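PDB 3PME: type C neurotoxin from Clostridium botulinum, which probably attaches the botulinum C/D mosaic toxin to the nerve-cell membrane, this fragment being its receptor-binding domain. Local coordinates for residues 76-81 and 190-195; 137-142 and 225-230; 324-329 and 385-390; 311-316 and 371-376. All coordinates share one frame; numbering follows the deposited sequence.

Contact 1: residues 76-81 and 190-195; sequences KISKDL and NQMLWI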
loop_
_atom_site.group_PDB
_atom_site.type_symbol
_atom_site.label_atom_id
_atom_site.label_comp_id
_atom_site.label_asym_id
_atom_site.label_seq_id
_atom_site.Cartn_x
_atom_site.Cartn_y
_atom_site.Cartn_z
ATOM N N LYS A 76 3.308 6.314 -4.894
ATOM C CA LYS A 76 4.142 5.212 -4.420
ATOM C C LYS A 76 5.535 5.504 -4.962
ATOM O O LYS A 76 5.723 5.570 -6.177
ATOM C CB LYS A 76 3.611 3.883 -4.964
ATOM C CG LYS A 76 4.475 2.679 -4.637
ATOM C CD LYS A 76 3.765 1.405 -5.089
ATOM C CE LYS A 76 4.622 0.153 -4.843
ATOM N NZ LYS A 76 5.745 0.076 -5.819
ATOM N N ILE A 77 6.499 5.722 -4.068
ATOM C CA ILE A 77 7.821 6.213 -4.447
ATOM C C ILE A 77 8.891 5.166 -4.104
ATOM O O ILE A 77 9.006 4.748 -2.963
ATOM C CB ILE A 77 8.134 7.567 -3.771
ATOM C CG1 ILE A 77 7.007 8.567 -4.048
ATOM C CG2 ILE A 77 9.448 8.135 -4.282
ATOM C CD1 ILE A 77 6.950 9.699 -3.039
ATOM N N SER A 78 9.654 4.730 -5.099
ATOM C CA SER A 78 10.627 3.664 -4.881
ATOM C C SER A 78 11.627 3.980 -3.774
ATOM O O SER A 78 11.873 5.141 -3.441
ATOM C CB SER A 78 11.362 3.325 -6.183
ATOM O OG SER A 78 12.370 4.283 -6.478
ATOM N N LYS A 79 12.197 2.933 -3.196
ATOM C CA LYS A 79 13.208 3.102 -2.163
ATOM C C LYS A 79 14.392 3.937 -2.648
ATOM O O LYS A 79 14.844 4.844 -1.944
ATOM C CB LYS A 79 13.691 1.737 -1.659
ATOM C CG LYS A 79 14.879 1.828 -0.709
ATOM C CD LYS A 79 15.300 0.454 -0.162
ATOM C CE LYS A 79 15.679 -0.505 -1.272
ATOM N NZ LYS A 79 16.239 -1.790 -0.746
ATOM N N ASP A 80 14.899 3.651 -3.843
ATOM C CA ASP A 80 16.079 4.369 -4.329
ATOM C C ASP A 80 15.802 5.851 -4.580
ATOM O O ASP A 80 16.685 6.685 -4.392
ATOM C CB ASP A 80 16.669 3.713 -5.582
ATOM C CG ASP A 80 17.469 2.453 -5.265
ATOM O OD1 ASP A 80 17.338 1.925 -4.148
ATOM O OD2 ASP A 80 18.227 1.989 -6.142
ATOM N N LEU A 81 14.580 6.181 -4.998
ATOM C CA LEU A 81 14.230 7.577 -5.214
ATOM C C LEU A 81 14.034 8.257 -3.863
ATOM O O LEU A 81 14.448 9.398 -3.664
ATOM C CB LEU A 81 12.971 7.683 -6.065
ATOM C CG LEU A 81 12.518 9.078 -6.476
ATOM C CD1 LEU A 81 13.708 9.872 -6.982
ATOM C CD2 LEU A 81 11.448 8.957 -7.546
ATOM N N ASN A 190 16.615 2.127 -10.715
ATOM C CA ASN A 190 15.744 1.766 -9.600
ATOM C C ASN A 190 14.959 2.957 -9.051
ATOM O O ASN A 190 14.225 2.838 -8.071
ATOM C CB ASN A 190 16.554 1.120 -8.479
ATOM C CG ASN A 190 17.124 -0.229 -8.874
ATOM O OD1 ASN A 190 16.546 -0.946 -9.693
ATOM N ND2 ASN A 190 18.260 -0.585 -8.281
ATOM N N GLN A 191 15.137 4.115 -9.671
ATOM C CA GLN A 191 14.414 5.303 -9.243
ATOM C C GLN A 191 13.164 5.490 -10.098
ATOM O O GLN A 191 13.241 5.711 -11.306
ATOM C CB GLN A 191 15.331 6.531 -9.281
ATOM C CG GLN A 191 16.437 6.454 -8.230
ATOM C CD GLN A 191 17.376 7.643 -8.254
ATOM O OE1 GLN A 191 17.707 8.167 -9.314
ATOM N NE2 GLN A 191 17.821 8.064 -7.076
ATOM N N MET A 192 12.008 5.366 -9.458
ATOM C CA MET A 192 10.737 5.353 -10.164
ATOM C C MET A 192 9.627 5.664 -9.172
ATOM O O MET A 192 9.820 5.576 -7.968
ATOM C CB MET A 192 10.504 3.979 -10.806
ATOM C CG MET A 192 10.306 2.839 -9.792
ATOM S SD MET A 192 10.460 1.195 -10.517
ATOM C CE MET A 192 12.202 1.185 -10.924
ATOM N N LEU A 193 8.465 6.038 -9.690
ATOM C CA LEU A 193 7.296 6.226 -8.847
ATOM C C LEU A 193 6.037 5.951 -9.638
ATOM O O LEU A 193 6.048 5.946 -10.875
ATOM C CB LEU A 193 7.251 7.652 -8.277
ATOM C CG LEU A 193 7.025 8.799 -9.261
ATOM C CD1 LEU A 193 5.553 9.068 -9.474
ATOM C CD2 LEU A 193 7.701 10.057 -8.751
ATOM N N TRP A 194 4.949 5.743 -8.908
ATOM C CA TRP A 194 3.642 5.483 -9.492
ATOM C C TRP A 194 2.677 6.479 -8.896
ATOM O O TRP A 194 2.790 6.824 -7.719
ATOM C CB TRP A 194 3.143 4.078 -9.127
ATOM C CG TRP A 194 3.945 2.920 -9.645
ATOM C CD1 TRP A 194 3.604 2.101 -10.677
ATOM C CD2 TRP A 194 5.188 2.414 -9.121
ATOM N NE1 TRP A 194 4.562 1.124 -10.844
ATOM C CE2 TRP A 194 5.542 1.290 -9.903
ATOM C CE3 TRP A 194 6.028 2.792 -8.068
ATOM C CZ2 TRP A 194 6.709 0.555 -9.678
ATOM C CZ3 TRP A 194 7.191 2.058 -7.843
ATOM C CH2 TRP A 194 7.518 0.946 -8.651
ATOM N N ILE A 195 1.719 6.915 -9.706
ATOM C CA ILE A 195 0.609 7.740 -9.234
ATOM C C ILE A 195 -0.675 7.063 -9.691
ATOM O O ILE A 195 -0.699 6.417 -10.742
ATOM C CB ILE A 195 0.699 9.155 -9.822
ATOM C CG1 ILE A 195 1.862 9.908 -9.169
ATOM C CG2 ILE A 195 -0.620 9.937 -9.614
ATOM C CD1 ILE A 195 2.228 11.201 -9.881
#

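Contact 2: residues 137-142 and 225-230; sequences TNKWFF and DYWGNP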
loop_
_atom_site.group_PDB
_atom_site.type_symbol
_atom_site.label_atom_id
_atom_site.label_comp_id
_atom_site.label_asym_id
_atom_site.label_seq_id
_atom_site.Cartn_x
_atom_site.Cartn_y
_atom_site.Cartn_z
ATOM N N THR A 137 7.928 4.463 2.569
ATOM C CA THR A 137 8.816 4.215 1.438
ATOM C C THR A 137 8.280 3.055 0.585
ATOM O O THR A 137 8.056 1.959 1.092
ATOM C CB THR A 137 10.253 3.907 1.899
ATOM O OG1 THR A 137 10.774 5.027 2.629
ATOM C CG2 THR A 137 11.136 3.664 0.687
ATOM N N ASN A 138 8.083 3.325 -0.708
ATOM C CA ASN A 138 7.531 2.382 -1.682
ATOM C C ASN A 138 6.147 1.832 -1.355
ATOM O O ASN A 138 5.763 0.763 -1.852
ATOM C CB ASN A 138 8.494 1.213 -1.953
ATOM C CG ASN A 138 8.172 0.496 -3.248
ATOM O OD1 ASN A 138 7.912 1.141 -4.270
ATOM N ND2 ASN A 138 8.215 -0.844 -3.225
ATOM N N LYS A 139 5.395 2.550 -0.525
ATOM C CA LYS A 139 4.032 2.158 -0.194
ATOM C C LYS A 139 3.077 3.167 -0.804
ATOM O O LYS A 139 3.361 4.360 -0.811
ATOM C CB LYS A 139 3.820 2.117 1.324
ATOM C CG LYS A 139 4.678 1.093 2.020
ATOM C CD LYS A 139 4.389 1.033 3.499
ATOM C CE LYS A 139 5.337 0.047 4.177
ATOM N NZ LYS A 139 5.311 0.211 5.654
ATOM N N TRP A 140 1.967 2.694 -1.350
ATOM C CA TRP A 140 0.934 3.623 -1.813
ATOM C C TRP A 140 0.390 4.413 -0.634
ATOM O O TRP A 140 -0.024 3.823 0.359
ATOM C CB TRP A 140 -0.236 2.857 -2.400
ATOM C CG TRP A 140 0.014 2.194 -3.726
ATOM C CD1 TRP A 140 0.284 0.872 -3.954
ATOM C CD2 TRP A 140 -0.024 2.821 -5.010
ATOM N NE1 TRP A 140 0.415 0.643 -5.305
ATOM C CE2 TRP A 140 0.216 1.820 -5.975
ATOM C CE3 TRP A 140 -0.255 4.133 -5.439
ATOM C CZ2 TRP A 140 0.260 2.097 -7.344
ATOM C CZ3 TRP A 140 -0.228 4.401 -6.795
ATOM C CH2 TRP A 140 0.028 3.390 -7.729
ATOM N N PHE A 141 0.371 5.740 -0.748
ATOM C CA PHE A 141 -0.388 6.546 0.211
ATOM C C PHE A 141 -1.227 7.590 -0.514
ATOM O O PHE A 141 -0.905 7.980 -1.635
ATOM C CB PHE A 141 0.491 7.147 1.324
ATOM C CG PHE A 141 1.576 8.074 0.843
ATOM C CD1 PHE A 141 2.817 7.582 0.466
ATOM C CD2 PHE A 141 1.394 9.459 0.858
ATOM C CE1 PHE A 141 3.835 8.435 0.057
ATOM C CE2 PHE A 141 2.408 10.327 0.461
ATOM C CZ PHE A 141 3.635 9.819 0.061
ATOM N N PHE A 142 -2.326 7.978 0.121
ATOM C CA PHE A 142 -3.311 8.885 -0.474
ATOM C C PHE A 142 -3.030 10.331 -0.056
ATOM O O PHE A 142 -2.956 10.656 1.138
ATOM C CB PHE A 142 -4.717 8.462 -0.052
ATOM C CG PHE A 142 -5.810 9.333 -0.609
ATOM C CD1 PHE A 142 -5.939 9.514 -1.980
ATOM C CD2 PHE A 142 -6.715 9.954 0.243
ATOM C CE1 PHE A 142 -6.954 10.316 -2.502
ATOM C CE2 PHE A 142 -7.731 10.746 -0.266
ATOM C CZ PHE A 142 -7.852 10.928 -1.640
ATOM N N ASP A 225 -1.046 -6.239 -0.354
ATOM C CA ASP A 225 0.297 -6.630 0.069
ATOM C C ASP A 225 0.932 -5.508 0.899
ATOM O O ASP A 225 0.303 -4.466 1.162
ATOM C CB ASP A 225 1.181 -7.104 -1.113
ATOM C CG ASP A 225 1.611 -5.977 -2.057
ATOM O OD1 ASP A 225 1.491 -4.776 -1.717
ATOM O OD2 ASP A 225 2.098 -6.297 -3.162
ATOM N N TYR A 226 2.171 -5.726 1.317
ATOM C CA TYR A 226 2.902 -4.830 2.203
ATOM C C TYR A 226 2.979 -3.415 1.644
ATOM O O TYR A 226 2.971 -2.438 2.402
ATOM C CB TYR A 226 4.308 -5.405 2.383
ATOM C CG TYR A 226 5.224 -4.624 3.285
ATOM C CD1 TYR A 226 5.130 -4.736 4.666
ATOM C CD2 TYR A 226 6.196 -3.786 2.753
ATOM C CE1 TYR A 226 5.970 -4.017 5.501
ATOM C CE2 TYR A 226 7.051 -3.087 3.575
ATOM C CZ TYR A 226 6.928 -3.197 4.946
ATOM O OH TYR A 226 7.766 -2.476 5.765
ATOM N N TRP A 227 3.052 -3.304 0.326
ATOM C CA TRP A 227 3.231 -2.013 -0.344
ATOM C C TRP A 227 1.909 -1.314 -0.636
ATOM O O TRP A 227 1.902 -0.196 -1.149
ATOM C CB TRP A 227 3.933 -2.238 -1.690
ATOM C CG TRP A 227 5.102 -3.158 -1.572
ATOM C CD1 TRP A 227 5.190 -4.444 -2.039
ATOM C CD2 TRP A 227 6.343 -2.880 -0.923
ATOM N NE1 TRP A 227 6.415 -4.975 -1.721
ATOM C CE2 TRP A 227 7.145 -4.035 -1.040
ATOM C CE3 TRP A 227 6.852 -1.766 -0.243
ATOM C CZ2 TRP A 227 8.431 -4.100 -0.508
ATOM C CZ3 TRP A 227 8.134 -1.829 0.281
ATOM C CH2 TRP A 227 8.908 -2.995 0.146
ATOM N N GLY A 228 0.793 -1.976 -0.353
ATOM C CA GLY A 228 -0.512 -1.455 -0.739
ATOM C C GLY A 228 -1.030 -1.857 -2.118
ATOM O O GLY A 228 -2.054 -1.352 -2.576
ATOM N N ASN A 229 -0.323 -2.765 -2.787
ATOM C CA ASN A 229 -0.788 -3.333 -4.052
ATOM C C ASN A 229 -1.849 -4.397 -3.758
ATOM O O ASN A 229 -1.873 -4.969 -2.666
ATOM C CB ASN A 229 0.348 -4.060 -4.784
ATOM C CG ASN A 229 1.588 -3.212 -4.975
ATOM O OD1 ASN A 229 1.513 -2.044 -5.353
ATOM N ND2 ASN A 229 2.753 -3.816 -4.738
ATOM N N PRO A 230 -2.706 -4.715 -4.743
ATOM C CA PRO A 230 -3.614 -5.850 -4.536
ATOM C C PRO A 230 -2.847 -7.144 -4.287
ATOM O O PRO A 230 -1.865 -7.433 -4.993
ATOM C CB PRO A 230 -4.372 -5.932 -5.864
ATOM C CG PRO A 230 -4.365 -4.483 -6.349
ATOM C CD PRO A 230 -2.986 -4.006 -6.001
HETATM O O HOH W 1 2.653 -1.855 5.088
#

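Contact 3: residues 324-329 and 385-390; sequences NCVYAL and TPVAVT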
loop_
_atom_site.group_PDB
_atom_site.type_symbol
_atom_site.label_atom_id
_atom_site.label_comp_id
_atom_site.label_asym_id
_atom_site.label_seq_id
_atom_site.Cartn_x
_atom_site.Cartn_y
_atom_site.Cartn_z
ATOM N N ASN A 324 -9.759 -21.186 25.067
ATOM C CA ASN A 324 -8.418 -20.620 24.968
ATOM C C ASN A 324 -7.425 -21.622 24.403
ATOM O O ASN A 324 -6.299 -21.759 24.896
ATOM C CB ASN A 324 -7.950 -20.095 26.323
ATOM C CG ASN A 324 -8.785 -18.933 26.804
ATOM O OD1 ASN A 324 -9.337 -18.185 26.001
ATOM N ND2 ASN A 324 -8.890 -18.777 28.120
ATOM N N CYS A 325 -7.850 -22.318 23.355
ATOM C CA CYS A 325 -7.038 -23.361 22.746
ATOM C C CYS A 325 -6.026 -22.759 21.785
ATOM O O CYS A 325 -6.346 -21.834 21.049
ATOM C CB CYS A 325 -7.936 -24.354 22.015
ATOM S SG CYS A 325 -9.228 -25.017 23.098
ATOM N N VAL A 326 -4.807 -23.281 21.811
ATOM C CA VAL A 326 -3.724 -22.748 20.992
ATOM C C VAL A 326 -3.154 -23.886 20.160
ATOM O O VAL A 326 -2.661 -24.860 20.715
ATOM C CB VAL A 326 -2.594 -22.164 21.854
ATOM C CG1 VAL A 326 -1.451 -21.669 20.973
ATOM C CG2 VAL A 326 -3.120 -21.030 22.740
ATOM N N TYR A 327 -3.227 -23.750 18.834
ATOM C CA TYR A 327 -2.781 -24.794 17.914
ATOM C C TYR A 327 -1.601 -24.316 17.075
ATOM O O TYR A 327 -1.613 -23.225 16.511
ATOM C CB TYR A 327 -3.917 -25.217 16.977
ATOM C CG TYR A 327 -5.183 -25.634 17.669
ATOM C CD1 TYR A 327 -5.343 -26.933 18.144
ATOM C CD2 TYR A 327 -6.227 -24.735 17.827
ATOM C CE1 TYR A 327 -6.514 -27.311 18.784
ATOM C CE2 TYR A 327 -7.403 -25.109 18.448
ATOM C CZ TYR A 327 -7.537 -26.392 18.925
ATOM O OH TYR A 327 -8.709 -26.753 19.549
ATOM N N ALA A 328 -0.572 -25.139 16.999
ATOM C CA ALA A 328 0.540 -24.870 16.109
ATOM C C ALA A 328 0.118 -25.076 14.655
ATOM O O ALA A 328 -0.947 -25.637 14.363
ATOM C CB ALA A 328 1.711 -25.781 16.452
ATOM N N LEU A 329 0.969 -24.608 13.749
ATOM C CA LEU A 329 0.773 -24.818 12.320
ATOM C C LEU A 329 1.833 -25.792 11.833
ATOM O O LEU A 329 2.954 -25.812 12.346
ATOM C CB LEU A 329 0.888 -23.490 11.582
ATOM C CG LEU A 329 -0.064 -22.398 12.055
ATOM C CD1 LEU A 329 0.151 -21.190 11.169
ATOM C CD2 LEU A 329 -1.513 -22.868 11.987
ATOM N N THR A 385 6.163 -18.033 17.484
ATOM C CA THR A 385 5.353 -19.069 16.841
ATOM C C THR A 385 4.084 -18.474 16.245
ATOM O O THR A 385 3.380 -17.716 16.918
ATOM C CB THR A 385 4.934 -20.150 17.863
ATOM O OG1 THR A 385 6.081 -20.585 18.613
ATOM C CG2 THR A 385 4.278 -21.346 17.161
ATOM N N PRO A 386 3.788 -18.802 14.976
ATOM C CA PRO A 386 2.456 -18.513 14.441
ATOM C C PRO A 386 1.512 -19.618 14.914
ATOM O O PRO A 386 1.832 -20.806 14.765
ATOM C CB PRO A 386 2.666 -18.598 12.926
ATOM C CG PRO A 386 3.737 -19.675 12.772
ATOM C CD PRO A 386 4.621 -19.556 14.022
ATOM N N VAL A 387 0.383 -19.229 15.501
ATOM C CA VAL A 387 -0.562 -20.183 16.076
ATOM C C VAL A 387 -1.984 -19.809 15.704
ATOM O O VAL A 387 -2.261 -18.653 15.391
ATOM C CB VAL A 387 -0.462 -20.252 17.635
ATOM C CG1 VAL A 387 0.857 -20.886 18.071
ATOM C CG2 VAL A 387 -0.644 -18.868 18.257
ATOM N N ALA A 388 -2.882 -20.788 15.750
ATOM C CA ALA A 388 -4.312 -20.541 15.627
ATOM C C ALA A 388 -4.921 -20.615 17.024
ATOM O O ALA A 388 -4.743 -21.617 17.726
ATOM C CB ALA A 388 -4.943 -21.589 14.710
ATOM N N VAL A 389 -5.608 -19.558 17.450
ATOM C CA VAL A 389 -6.199 -19.553 18.793
ATOM C C VAL A 389 -7.716 -19.388 18.785
ATOM O O VAL A 389 -8.282 -18.684 17.942
ATOM C CB VAL A 389 -5.580 -18.460 19.708
ATOM C CG1 VAL A 389 -4.069 -18.502 19.627
ATOM C CG2 VAL A 389 -6.083 -17.078 19.332
ATOM N N THR A 390 -8.381 -20.020 19.748
ATOM C CA THR A 390 -9.818 -19.821 19.906
ATOM C C THR A 390 -10.103 -18.679 20.876
ATOM O O THR A 390 -9.189 -18.152 21.517
ATOM C CB THR A 390 -10.521 -21.088 20.442
ATOM O OG1 THR A 390 -10.083 -21.343 21.784
ATOM C CG2 THR A 390 -10.229 -22.300 19.559
HETATM O O HOH W 2 3.229 -23.164 14.503
#

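Contact 4: residues 311-316 and 371-376; sequences DTIYAT and DIYKPW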
loop_
_atom_site.group_PDB
_atom_site.type_symbol
_atom_site.label_atom_id
_atom_site.label_comp_id
_atom_site.label_asym_id
_atom_site.label_seq_id
_atom_site.Cartn_x
_atom_site.Cartn_y
_atom_site.Cartn_z
ATOM N N ASP A 311 -4.406 -31.087 17.623
ATOM C CA ASP A 311 -4.301 -30.934 19.074
ATOM C C ASP A 311 -3.525 -29.674 19.459
ATOM O O ASP A 311 -2.731 -29.159 18.666
ATOM C CB ASP A 311 -3.676 -32.177 19.710
ATOM C CG ASP A 311 -4.645 -33.350 19.768
ATOM O OD1 ASP A 311 -5.843 -33.155 19.460
ATOM O OD2 ASP A 311 -4.213 -34.464 20.131
ATOM N N THR A 312 -3.764 -29.185 20.673
ATOM C CA THR A 312 -3.111 -27.956 21.137
ATOM C C THR A 312 -1.630 -28.176 21.442
ATOM O O THR A 312 -1.153 -29.307 21.446
ATOM C CB THR A 312 -3.766 -27.390 22.416
ATOM O OG1 THR A 312 -3.614 -28.336 23.485
ATOM C CG2 THR A 312 -5.241 -27.093 22.194
ATOM N N ILE A 313 -0.921 -27.089 21.745
ATOM C CA ILE A 313 0.521 -27.143 21.977
ATOM C C ILE A 313 0.888 -27.700 23.351
ATOM O O ILE A 313 2.062 -27.874 23.665
ATOM C CB ILE A 313 1.172 -25.759 21.776
ATOM C CG1 ILE A 313 0.528 -24.718 22.698
ATOM C CG2 ILE A 313 1.022 -25.312 20.320
ATOM C CD1 ILE A 313 1.321 -23.394 22.749
ATOM N N TYR A 314 -0.126 -27.950 24.170
ATOM C CA TYR A 314 0.087 -28.380 25.549
ATOM C C TYR A 314 -0.383 -29.811 25.716
ATOM O O TYR A 314 -1.583 -30.083 25.660
ATOM C CB TYR A 314 -0.674 -27.461 26.509
ATOM C CG TYR A 314 -0.342 -25.992 26.354
ATOM C CD1 TYR A 314 0.969 -25.547 26.442
ATOM C CD2 TYR A 314 -1.341 -25.057 26.114
ATOM C CE1 TYR A 314 1.273 -24.195 26.309
ATOM C CE2 TYR A 314 -1.048 -23.706 25.976
ATOM C CZ TYR A 314 0.258 -23.286 26.068
ATOM O OH TYR A 314 0.561 -21.941 25.939
ATOM N N ALA A 315 0.570 -30.713 25.933
ATOM C CA ALA A 315 0.290 -32.155 25.961
ATOM C C ALA A 315 -0.736 -32.548 27.020
ATOM O O ALA A 315 -1.508 -33.490 26.821
ATOM C CB ALA A 315 1.585 -32.938 26.158
ATOM N N THR A 316 -0.750 -31.827 28.138
ATOM C CA THR A 316 -1.649 -32.156 29.245
ATOM C C THR A 316 -3.111 -31.885 28.931
ATOM O O THR A 316 -3.996 -32.266 29.698
ATOM C CB THR A 316 -1.280 -31.406 30.537
ATOM O OG1 THR A 316 -1.227 -29.997 30.277
ATOM C CG2 THR A 316 0.062 -31.889 31.064
ATOM N N ASP A 371 3.225 -15.024 18.705
ATOM C CA ASP A 371 3.675 -14.662 20.048
ATOM C C ASP A 371 4.744 -15.666 20.447
ATOM O O ASP A 371 4.989 -16.646 19.726
ATOM C CB ASP A 371 2.493 -14.706 21.036
ATOM C CG ASP A 371 2.758 -13.950 22.358
ATOM O OD1 ASP A 371 3.866 -13.411 22.583
ATOM O OD2 ASP A 371 1.822 -13.909 23.184
ATOM N N ILE A 372 5.371 -15.425 21.594
ATOM C CA ILE A 372 6.345 -16.348 22.160
ATOM C C ILE A 372 5.589 -17.418 22.942
ATOM O O ILE A 372 4.945 -17.138 23.954
ATOM C CB ILE A 372 7.343 -15.593 23.076
ATOM C CG1 ILE A 372 8.119 -14.565 22.250
ATOM C CG2 ILE A 372 8.288 -16.556 23.766
ATOM C CD1 ILE A 372 8.881 -13.542 23.086
ATOM N N TYR A 373 5.641 -18.644 22.439
ATOM C CA TYR A 373 4.978 -19.779 23.061
ATOM C C TYR A 373 5.980 -20.898 23.295
ATOM O O TYR A 373 7.146 -20.805 22.893
ATOM C CB TYR A 373 3.880 -20.319 22.127
ATOM C CG TYR A 373 2.598 -19.513 22.139
ATOM C CD1 TYR A 373 1.672 -19.674 23.159
ATOM C CD2 TYR A 373 2.296 -18.618 21.117
ATOM C CE1 TYR A 373 0.491 -18.958 23.180
ATOM C CE2 TYR A 373 1.103 -17.897 21.128
ATOM C CZ TYR A 373 0.213 -18.066 22.167
ATOM O OH TYR A 373 -0.976 -17.362 22.203
ATOM N N LYS A 374 5.511 -21.962 23.940
ATOM C CA LYS A 374 6.219 -23.237 23.963
ATOM C C LYS A 374 5.423 -24.162 23.048
ATOM O O LYS A 374 4.507 -24.837 23.499
ATOM C CB LYS A 374 6.243 -23.794 25.385
ATOM C CG LYS A 374 7.036 -22.937 26.376
ATOM C CD LYS A 374 6.821 -23.442 27.798
ATOM C CE LYS A 374 7.774 -22.791 28.770
ATOM N NZ LYS A 374 7.574 -21.334 28.764
ATOM N N PRO A 375 5.743 -24.158 21.744
ATOM C CA PRO A 375 4.834 -24.758 20.753
ATOM C C PRO A 375 4.974 -26.266 20.562
ATOM O O PRO A 375 4.092 -26.850 19.919
ATOM C CB PRO A 375 5.207 -24.023 19.463
ATOM C CG PRO A 375 6.688 -23.750 19.631
ATOM C CD PRO A 375 6.860 -23.433 21.109
ATOM N N TRP A 376 6.041 -26.880 21.073
ATOM C CA TRP A 376 6.208 -28.328 20.945
ATOM C C TRP A 376 5.694 -29.022 22.192
ATOM O O TRP A 376 6.132 -28.718 23.299
ATOM C CB TRP A 376 7.679 -28.699 20.729
ATOM C CG TRP A 376 8.292 -28.098 19.502
ATOM C CD1 TRP A 376 8.201 -28.570 18.224
ATOM C CD2 TRP A 376 9.090 -26.915 19.436
ATOM N NE1 TRP A 376 8.896 -27.758 17.368
ATOM C CE2 TRP A 376 9.449 -26.728 18.084
ATOM C CE3 TRP A 376 9.539 -25.994 20.387
ATOM C CZ2 TRP A 376 10.236 -25.659 17.663
ATOM C CZ3 TRP A 376 10.318 -24.941 19.966
ATOM C CH2 TRP A 376 10.662 -24.781 18.615
HETATM O O HOH W 3 3.333 -21.465 25.772
#

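Contact 1: residues 76-81 and 190-195
Lys76 and Trp194 face each other as an antiparallel hydrogen-bonded pair, Lys76 N giving to Trp194 O at 2.9 Å and Trp194 N to Lys76 O at 2.8 Å. Past the end of the paired strands the bonding continues from Ser78 N to Met192 O, 3.0 Å.

Ser78 then takes over with its side chain. Ser78 OG donates to a lone pair of Asn190 O at 2.8 Å and accepts from Met192 N at 3.2 Å; as N-cap of the short helix it also accepts from Leu81 N. Gln191 reaches the same helix, its NE2 bonding Asp80 O at 3.2 Å from above the carbonyl plane, while its OE1 accepts from Asp188 N.

The cation-pi contact is made by Lys76, whose chain runs extended beside Trp194 and bends only at its last torsion (chi4 -73°). That bend sets Lys76 NZ over one face of the Trp194 indole, 3.5 Å from the centroid of the six-membered ring, while Asp409 and Asn138 hold the same ammonium group. Among apolar groups, Leu81 CD2 meets Leu193 CD2 at 4.1 Å.

Strand 68-77 thus pairs with strand 193-201 in the concanavalin-like part. Strand 42-45 flanks strand 193-201, and Tyr88 and Ile90 of strand 87-90 pack against Leu81, Gln191 and Leu193.

Contact 2: residues 137-142 and 225-230
Asn138 turns its CG away from its own backbone N (chi1 -161°), which sets Asn138 ND2 over one face of the Trp227 indole, 3.4 Å from Trp227 CE3; Asn138 OD1 accepts from Lys76 NZ and ND2 donates to Asp409. Tyr226, with chi1 -179°, brings its ring under the extended Lys139 chain; Lys139 CE sits over the Tyr226 ring face in a CH-pi contact, 4.0 Å from the centroid. Tyr226 CD2 covers the other face of Trp227, so the indole lies between Asn138 and Tyr226.

Two hydrogen bonds hold Trp140: Trp140 N to Trp227 O, and Trp140 NE1 to Asn229 OD1, both 2.9 Å. The Asn229 oxygen lies close to the indole plane, although its amide stands 86° to that ring. Behind it, Asp225 OD1 takes Trp227 N and Asn229 N on opposite faces of the carboxylate; the bond from Trp227 N makes an Asx turn, at the start of the type I turn Asp225 to Gly228.

The contact brings the N-terminal and C-terminal receptor-binding parts together. Trp140 leads into strand 141-148 beside strand 68-77, while Tyr226 and Trp227 rest on strand 403-406.

Contact 3: residues 324-329 and 385-390
Cys325 and Thr390 close the end of an antiparallel strand pair in the beta-trefoil half of the domain, where strand 326-332 runs beside strand 383-389. Thr390 N bonds Cys325 O at 3.0 Å, and Tyr327 and Ala388 make the next hydrogen-bonded pair.

Thr390 repays following outward. Thr390 CB lies 4.1 Å from Cys325 N. A chi1 of 67° swings Thr390 OG1 back over its own main chain, where it accepts from that same Cys325 N at 2.9 Å, with an N-H...O angle of 158°. The methyl branch, CG2, touches Cys325 CB and reaches the edge of the Tyr327 ring. One side chain therefore binds the backbone of disulfide-bonded Cys325 and packs on Cys325 and Tyr327.

Val326 lies on the face shared with Val387 and Val389, its two methyls divided between them: CG1 against Val387, CG2 against Val389. At the far end the strands part enough for a water to bridge them, accepting from Leu329 N at 2.8 Å and lying 2.8 Å from Pro386 O, to which it probably donates.

Contact 4: residues 311-316 and 371-376
Ile313 meets three successive residues of the other segment, Tyr373, Lys374 and Pro375. Just before it, Thr312 turns its carbonyl to Arg377, and Ile313 itself is bonded through its backbone to Val326. The side chain points at the 373-375 backbone and divides over it. A chi1 of 57° directs the longer branch so that Ile313 CD1 ends 3.6 Å from Lys374 O and 3.8 Å from Tyr373 CD1, roughly at right angles to the tyrosine side chain. The other branch lies on the next peptide, with Ile313 CG2 3.5 Å from Pro375 O.

Tyr314 starts in the opposite direction, CB leading away, but its ring comes back over Ile313, Ile313 CG1 sitting 3.5 Å above the Tyr314 ring centre. This carries the hydroxyl to the edge of the Tyr373 ring, where Tyr314 OH is 3.8 Å from Tyr373 CD1. A water in the plane of the Tyr314 ring lies 2.8 Å from Tyr314 OH and accepts from Lys374 N at 2.9 Å.

The contact belongs to the trefoil half, joining the loop after strand 302-308 to the end of strand 366-373. Its two segments meet through van der Waals contact and one bridging water, so the fit of Ile313 against backbone carbonyls and a tyrosine ring, rather than direct polar pairing, probably helps set how they lie together.

Overall arrangement
Contacts 1 and 2 lie toward the middle of the molecule and touch: Lys76 NZ of contact 1 bonds Asn138 OD1 of contact 2, and strands 68-77 and 141-148 are neighbours in one sheet. Both are buried and rich in polar bonds and tryptophan faces, contact 1 within the N-terminal half and contact 2 between the halves. Contacts 3 and 4, centres 8 Å apart, lie in the trefoil half, about 16 Å or more from contact 2 at the nearest atoms. They share a sheet through strands 383-389 and 366-373. Contact 3 is buried strand pairing with valine packing; contact 4, partly exposed, relies on apolar fit and water.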